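Local coordinates for protein iron Super-Oxide Dismutase (Plasmodium knowlesi, PDB 2AWP) that probably disproportionates superoxide radicals into hydrogen peroxide and dioxygen at an iron centre, as members of the iron/manganese superoxide dismutase family do, at residues A[16-21]-A[180-185]; A[78-83]-A[153-158]. All blocks are in the same frame, centred on the assembly; numbering follows the deposited sequence.

Contact 1. Residues A[16-21]-A[180-185]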
loop_
_atom_site.group_PDB
_atom_site.type_symbol
_atom_site.label_atom_id
_atom_site.label_comp_id
_atom_site.label_asym_id
_atom_site.label_seq_id
_atom_site.Cartn_x
_atom_site.Cartn_y
_atom_site.Cartn_z
ATOM N N SER A 16 -3.292 -22.468 -5.873
ATOM C CA SER A 16 -4.729 -22.404 -5.665
ATOM C C SER A 16 -5.120 -23.531 -4.674
ATOM O O SER A 16 -4.425 -24.527 -4.601
ATOM C CB SER A 16 -5.415 -22.580 -7.021
ATOM O OG SER A 16 -6.809 -22.384 -6.889
ATOM N N PRO A 17 -6.190 -23.350 -3.874
ATOM C CA PRO A 17 -7.033 -22.145 -3.777
ATOM C C PRO A 17 -6.508 -21.079 -2.776
ATOM O O PRO A 17 -7.213 -20.082 -2.499
ATOM C CB PRO A 17 -8.360 -22.727 -3.302
ATOM C CG PRO A 17 -7.867 -23.781 -2.279
ATOM C CD PRO A 17 -6.661 -24.408 -2.951
ATOM N N HIS A 18 -5.307 -21.297 -2.227
ATOM C CA HIS A 18 -4.726 -20.402 -1.208
ATOM C C HIS A 18 -4.487 -18.992 -1.737
ATOM O O HIS A 18 -4.829 -18.000 -1.083
ATOM C CB HIS A 18 -3.465 -21.048 -0.625
ATOM C CG HIS A 18 -3.674 -22.488 -0.266
ATOM N ND1 HIS A 18 -4.643 -22.884 0.631
ATOM C CD2 HIS A 18 -3.127 -23.630 -0.758
ATOM C CE1 HIS A 18 -4.654 -24.205 0.715
ATOM N NE2 HIS A 18 -3.745 -24.681 -0.119
ATOM N N ILE A 19 -3.868 -18.927 -2.910
ATOM C CA ILE A 19 -3.791 -17.752 -3.721
ATOM C C ILE A 19 -4.205 -18.231 -5.115
ATOM O O ILE A 19 -3.615 -19.174 -5.665
ATOM C CB ILE A 19 -2.364 -17.173 -3.755
ATOM C CG1 ILE A 19 -1.867 -16.810 -2.332
ATOM C CG2 ILE A 19 -2.308 -15.932 -4.674
ATOM C CD1 ILE A 19 -0.361 -16.524 -2.282
ATOM N N SER A 20 -5.205 -17.563 -5.680
ATOM C CA SER A 20 -5.798 -17.946 -6.952
ATOM C C SER A 20 -4.903 -17.768 -8.171
ATOM O O SER A 20 -3.951 -16.994 -8.165
ATOM C CB SER A 20 -7.104 -17.162 -7.159
ATOM O OG SER A 20 -6.872 -15.782 -7.395
ATOM N N GLU A 21 -5.224 -18.500 -9.233
ATOM C CA GLU A 21 -4.608 -18.265 -10.518
ATOM C C GLU A 21 -4.779 -16.797 -10.984
ATOM O O GLU A 21 -3.839 -16.186 -11.487
ATOM C CB GLU A 21 -5.170 -19.254 -11.572
ATOM C CG GLU A 21 -4.385 -19.207 -12.883
ATOM C CD GLU A 21 -4.968 -20.158 -13.931
ATOM O OE1 GLU A 21 -5.821 -20.997 -13.573
ATOM O OE2 GLU A 21 -4.573 -20.052 -15.098
ATOM N N TRP A 180 0.302 -20.193 4.944
ATOM C CA TRP A 180 0.948 -21.307 5.654
ATOM C C TRP A 180 0.869 -22.644 4.900
ATOM O O TRP A 180 1.751 -23.498 5.040
ATOM C CB TRP A 180 0.462 -21.396 7.126
ATOM C CG TRP A 180 0.908 -20.150 7.906
ATOM C CD1 TRP A 180 0.124 -19.091 8.274
ATOM C CD2 TRP A 180 2.248 -19.820 8.330
ATOM N NE1 TRP A 180 0.881 -18.134 8.906
ATOM C CE2 TRP A 180 2.182 -18.552 8.967
ATOM C CE3 TRP A 180 3.491 -20.465 8.223
ATOM C CZ2 TRP A 180 3.320 -17.917 9.531
ATOM C CZ3 TRP A 180 4.631 -19.852 8.798
ATOM C CH2 TRP A 180 4.531 -18.587 9.438
ATOM N N ASN A 181 -0.128 -22.790 4.019
ATOM C CA ASN A 181 -0.238 -23.986 3.161
ATOM C C ASN A 181 0.753 -24.006 1.993
ATOM O O ASN A 181 0.881 -25.016 1.310
ATOM C CB ASN A 181 -1.648 -24.096 2.593
ATOM C CG ASN A 181 -2.700 -24.236 3.671
ATOM O OD1 ASN A 181 -2.732 -25.236 4.370
ATOM N ND2 ASN A 181 -3.564 -23.237 3.809
ATOM N N LEU A 182 1.436 -22.892 1.770
ATOM C CA LEU A 182 2.286 -22.689 0.581
ATOM C C LEU A 182 3.774 -22.521 0.882
ATOM O O LEU A 182 4.609 -22.728 -0.012
ATOM C CB LEU A 182 1.805 -21.444 -0.171
ATOM C CG LEU A 182 0.345 -21.391 -0.653
ATOM C CD1 LEU A 182 0.089 -19.996 -1.267
ATOM C CD2 LEU A 182 0.025 -22.523 -1.663
ATOM N N VAL A 183 4.094 -22.184 2.134
ATOM C CA VAL A 183 5.477 -21.952 2.597
ATOM C C VAL A 183 6.440 -23.037 2.148
ATOM O O VAL A 183 6.242 -24.214 2.442
ATOM C CB VAL A 183 5.597 -21.877 4.158
ATOM C CG1 VAL A 183 7.052 -21.537 4.556
ATOM C CG2 VAL A 183 4.686 -20.871 4.710
ATOM N N ASN A 184 7.502 -22.621 1.468
ATOM C CA ASN A 184 8.447 -23.540 0.879
ATOM C C ASN A 184 9.677 -23.668 1.765
ATOM O O ASN A 184 10.583 -22.841 1.671
ATOM C CB ASN A 184 8.875 -22.989 -0.478
ATOM C CG ASN A 184 9.645 -23.978 -1.292
ATOM O OD1 ASN A 184 10.286 -24.886 -0.759
ATOM N ND2 ASN A 184 9.613 -23.793 -2.608
ATOM N N TRP A 185 9.709 -24.721 2.581
ATOM C CA TRP A 185 10.824 -24.972 3.505
ATOM C C TRP A 185 12.093 -25.384 2.780
ATOM O O TRP A 185 13.188 -25.141 3.278
ATOM C CB TRP A 185 10.427 -26.030 4.529
ATOM C CG TRP A 185 9.206 -25.631 5.314
ATOM C CD1 TRP A 185 7.961 -26.245 5.298
ATOM C CD2 TRP A 185 9.093 -24.524 6.202
ATOM N NE1 TRP A 185 7.099 -25.593 6.154
ATOM C CE2 TRP A 185 7.767 -24.536 6.724
ATOM C CE3 TRP A 185 9.989 -23.520 6.632
ATOM C CZ2 TRP A 185 7.315 -23.573 7.644
ATOM C CZ3 TRP A 185 9.540 -22.570 7.551
ATOM C CH2 TRP A 185 8.216 -22.613 8.056
#

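Contact 2. Residues A[78-83]-A[153-158]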
loop_
_atom_site.group_PDB
_atom_site.type_symbol
_atom_site.label_atom_id
_atom_site.label_comp_id
_atom_site.label_asym_id
_atom_site.label_seq_id
_atom_site.Cartn_x
_atom_site.Cartn_y
_atom_site.Cartn_z
ATOM N N TRP A 78 7.879 -15.470 -4.601
ATOM C CA TRP A 78 7.424 -16.618 -5.400
ATOM C C TRP A 78 8.171 -17.901 -5.002
ATOM O O TRP A 78 7.547 -18.948 -4.846
ATOM C CB TRP A 78 7.584 -16.333 -6.917
ATOM C CG TRP A 78 6.755 -15.145 -7.379
ATOM C CD1 TRP A 78 7.191 -14.064 -8.066
ATOM C CD2 TRP A 78 5.358 -14.931 -7.137
ATOM N NE1 TRP A 78 6.156 -13.176 -8.272
ATOM C CE2 TRP A 78 5.020 -13.691 -7.709
ATOM C CE3 TRP A 78 4.358 -15.672 -6.481
ATOM C CZ2 TRP A 78 3.718 -13.165 -7.646
ATOM C CZ3 TRP A 78 3.062 -15.165 -6.437
ATOM C CH2 TRP A 78 2.760 -13.916 -7.003
ATOM N N ASP A 79 9.500 -17.790 -4.867
ATOM C CA ASP A 79 10.378 -18.895 -4.453
ATOM C C ASP A 79 10.162 -19.361 -3.018
ATOM O O ASP A 79 10.462 -20.528 -2.675
ATOM C CB ASP A 79 11.849 -18.541 -4.704
ATOM C CG ASP A 79 12.133 -18.295 -6.163
ATOM O OD1 ASP A 79 11.201 -18.473 -6.995
ATOM O OD2 ASP A 79 13.288 -17.906 -6.476
ATOM N N SER A 80 9.608 -18.466 -2.194
ATOM C CA SER A 80 9.220 -18.793 -0.810
ATOM C C SER A 80 7.953 -19.635 -0.702
ATOM O O SER A 80 7.547 -20.014 0.410
ATOM C CB SER A 80 9.004 -17.507 0.017
ATOM O OG SER A 80 10.237 -16.857 0.282
ATOM N N MET A 81 7.317 -19.909 -1.841
ATOM C CA MET A 81 6.086 -20.692 -1.890
ATOM C C MET A 81 6.203 -21.819 -2.892
ATOM O O MET A 81 7.161 -21.874 -3.633
ATOM C CB MET A 81 4.901 -19.807 -2.311
ATOM C CG MET A 81 4.568 -18.768 -1.280
ATOM S SD MET A 81 3.158 -17.778 -1.756
ATOM C CE MET A 81 3.806 -16.882 -3.174
ATOM N N GLY A 82 5.195 -22.684 -2.946
ATOM C CA GLY A 82 5.162 -23.739 -3.948
ATOM C C GLY A 82 4.026 -24.711 -3.774
ATOM O O GLY A 82 3.401 -24.760 -2.703
ATOM N N PRO A 83 3.752 -25.513 -4.822
ATOM C CA PRO A 83 2.780 -26.583 -4.646
ATOM C C PRO A 83 3.446 -27.712 -3.836
ATOM O O PRO A 83 4.668 -27.814 -3.809
ATOM C CB PRO A 83 2.457 -27.025 -6.091
ATOM C CG PRO A 83 3.730 -26.732 -6.848
ATOM C CD PRO A 83 4.323 -25.491 -6.190
ATOM N N PRO A 153 17.793 -12.569 4.338
ATOM C CA PRO A 153 16.455 -13.085 4.046
ATOM C C PRO A 153 16.393 -14.632 3.902
ATOM O O PRO A 153 17.195 -15.235 3.193
ATOM C CB PRO A 153 16.112 -12.395 2.731
ATOM C CG PRO A 153 16.803 -10.995 2.881
ATOM C CD PRO A 153 18.162 -11.458 3.425
ATOM N N ILE A 154 15.433 -15.247 4.574
ATOM C CA ILE A 154 15.253 -16.699 4.513
ATOM C C ILE A 154 13.924 -17.040 3.780
ATOM O O ILE A 154 13.871 -17.953 2.947
ATOM C CB ILE A 154 15.242 -17.331 5.966
ATOM C CG1 ILE A 154 16.560 -17.041 6.742
ATOM C CG2 ILE A 154 14.933 -18.798 5.917
ATOM C CD1 ILE A 154 17.853 -17.628 6.137
ATOM N N LEU A 155 12.866 -16.311 4.146
ATOM C CA LEU A 155 11.540 -16.376 3.527
ATOM C C LEU A 155 10.896 -14.980 3.585
ATOM O O LEU A 155 11.203 -14.195 4.481
ATOM C CB LEU A 155 10.611 -17.339 4.282
ATOM C CG LEU A 155 10.851 -18.837 4.317
ATOM C CD1 LEU A 155 10.008 -19.516 5.399
ATOM C CD2 LEU A 155 10.602 -19.469 2.932
ATOM N N THR A 156 10.004 -14.690 2.639
ATOM C CA THR A 156 9.187 -13.467 2.739
ATOM C C THR A 156 7.730 -13.738 2.383
ATOM O O THR A 156 7.408 -14.747 1.702
ATOM C CB THR A 156 9.726 -12.315 1.857
ATOM O OG1 THR A 156 9.119 -11.075 2.248
ATOM C CG2 THR A 156 9.459 -12.573 0.374
ATOM N N CYS A 157 6.875 -12.832 2.881
ATOM C CA CYS A 157 5.443 -12.788 2.597
ATOM C C CYS A 157 5.052 -11.338 2.300
ATOM O O CYS A 157 5.278 -10.411 3.091
ATOM C CB CYS A 157 4.581 -13.379 3.739
ATOM S SG CYS A 157 2.773 -13.440 3.294
ATOM N N ASP A 158 4.487 -11.153 1.118
ATOM C CA ASP A 158 4.040 -9.858 0.651
ATOM C C ASP A 158 2.720 -9.543 1.281
ATOM O O ASP A 158 1.789 -10.366 1.232
ATOM C CB ASP A 158 3.813 -9.999 -0.837
ATOM C CG ASP A 158 3.578 -8.705 -1.536
ATOM O OD1 ASP A 158 3.585 -7.602 -0.967
ATOM O OD2 ASP A 158 3.363 -8.837 -2.725
#

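Contact 1. Residues A[16-21]-A[180-185]
His18 and Asn181 bring two loops together with their CA atoms 7.2 Å apart, the nearest pair of CA atoms between 16-21 and 180-185. In the iron/manganese superoxide dismutase fold this joins the turn that leads into helix 21-43, in the N-terminal alpha-hairpin domain, to the connection between helices 172-179 and 185-196 of the C-terminal domain. The contact is a small worked example of two loops held by a ring laid against aliphatic carbon. A cis peptide bond precedes Pro17, and Pro17 CD lies over one face of the His18 imidazole. Over the opposite face comes Asn181 CB, a CH-pi contact 3.5 Å from the ring centroid and only 10° off its normal. From there the amide runs out over the CE1 and ND1 side of the ring, its plane turned 24° from the imidazole, and Asn181 CG is 3.5 Å from His18 CE1. Asn181 ND2 donates to Ala178 O, just before the segment. Leu182 comes in obliquely beside the histidine: chi1 (-57°) sets CG anti to the carbonyl carbon and aims the branched end at the 16-21 loop. Leu182 CD2 reaches His18 CD2 at 3.5 Å, whereas Leu182 CD1 packs against His18 CB, 3.8 Å away, and Ile19. The backbone of the turn has its own tie, for His18 O accepts a hydrogen bond from the Tyr168 hydroxyl. The buried Ile19, whose side chain is about 6 Å from that of the probable iron ligand His27, meets Leu182 CD1 through its own CD1 at 3.6 Å.

Contact 2. Residues A[78-83]-A[153-158]
Ser80 turns OG anti to its own carbonyl carbon (chi1 -71°), which sets the hydroxyl against the backbone at Leu155 and Thr156; Leu155, with CG likewise anti to its carbonyl carbon (chi1 -67°), brings CD2 alongside the same serine. The meeting illustrates how one buried hydroxyl can join a helix end to a strand. Ser80 comes just after helix 62-79 has ended, while 153-158 belongs to strand 151-158, an outer strand of the three-stranded antiparallel sheet within this chain. Between the two segments Thr156 N donates to Ser80 OG over 3.2 Å, nearly straight at 163°. OG also donates to Phe76 O, a carbonyl of the preceding helix, so both roles of the hydroxyl are used and it links that helix to the strand. Carbon packs beside the hydroxyl. Leu155 CD2 lies 3.7 Å from Ser80 OG and 3.9 Å from Ser80 CB, and the backbone contributes Leu155 CA at 3.5 Å from OG. Ser80 CB also rests 3.6 Å from Thr156 O.

The strand is irregular here: Ile154 and Leu155 both face Leu126 of strand 122-129 in a classic beta bulge, immediately before the N-H that Ser80 takes. Thr156 sends its own hydroxyl to the neighbouring strand, where OG1 bonds to Gly124 O. Two residues further on is Asp158, a probable iron ligand whose side chain packs on His74, another probable ligand, from helix 62-79. All three touching residues are buried, and the chemistry implies that the serine, as acceptor and donor at once, satisfies a strand amide and a helix carbonyl inside the protein while tying together two elements that each carry a likely iron ligand.

From the N terminus, the chain passes through 16-21, enters helix 21-43 with the probable iron ligand His27, and reaches 78-83 at the end of helix 62-79. It then passes through helices 92-101 and 104-117 and the first two strands to 153-158, where contact 2 closes a loop of 69 intervening residues, and continues to 180-185, where contact 1 closes the longer one. Contact 2 is thus enclosed by contact 1, and both join the alpha-hairpin domain to the C-terminal domain. Their centres lie 10 Å apart and they meet directly: Asn184 N probably donates to Ser80 O at 2.8 Å, so segment 180-185 touches both 16-21 and 78-83.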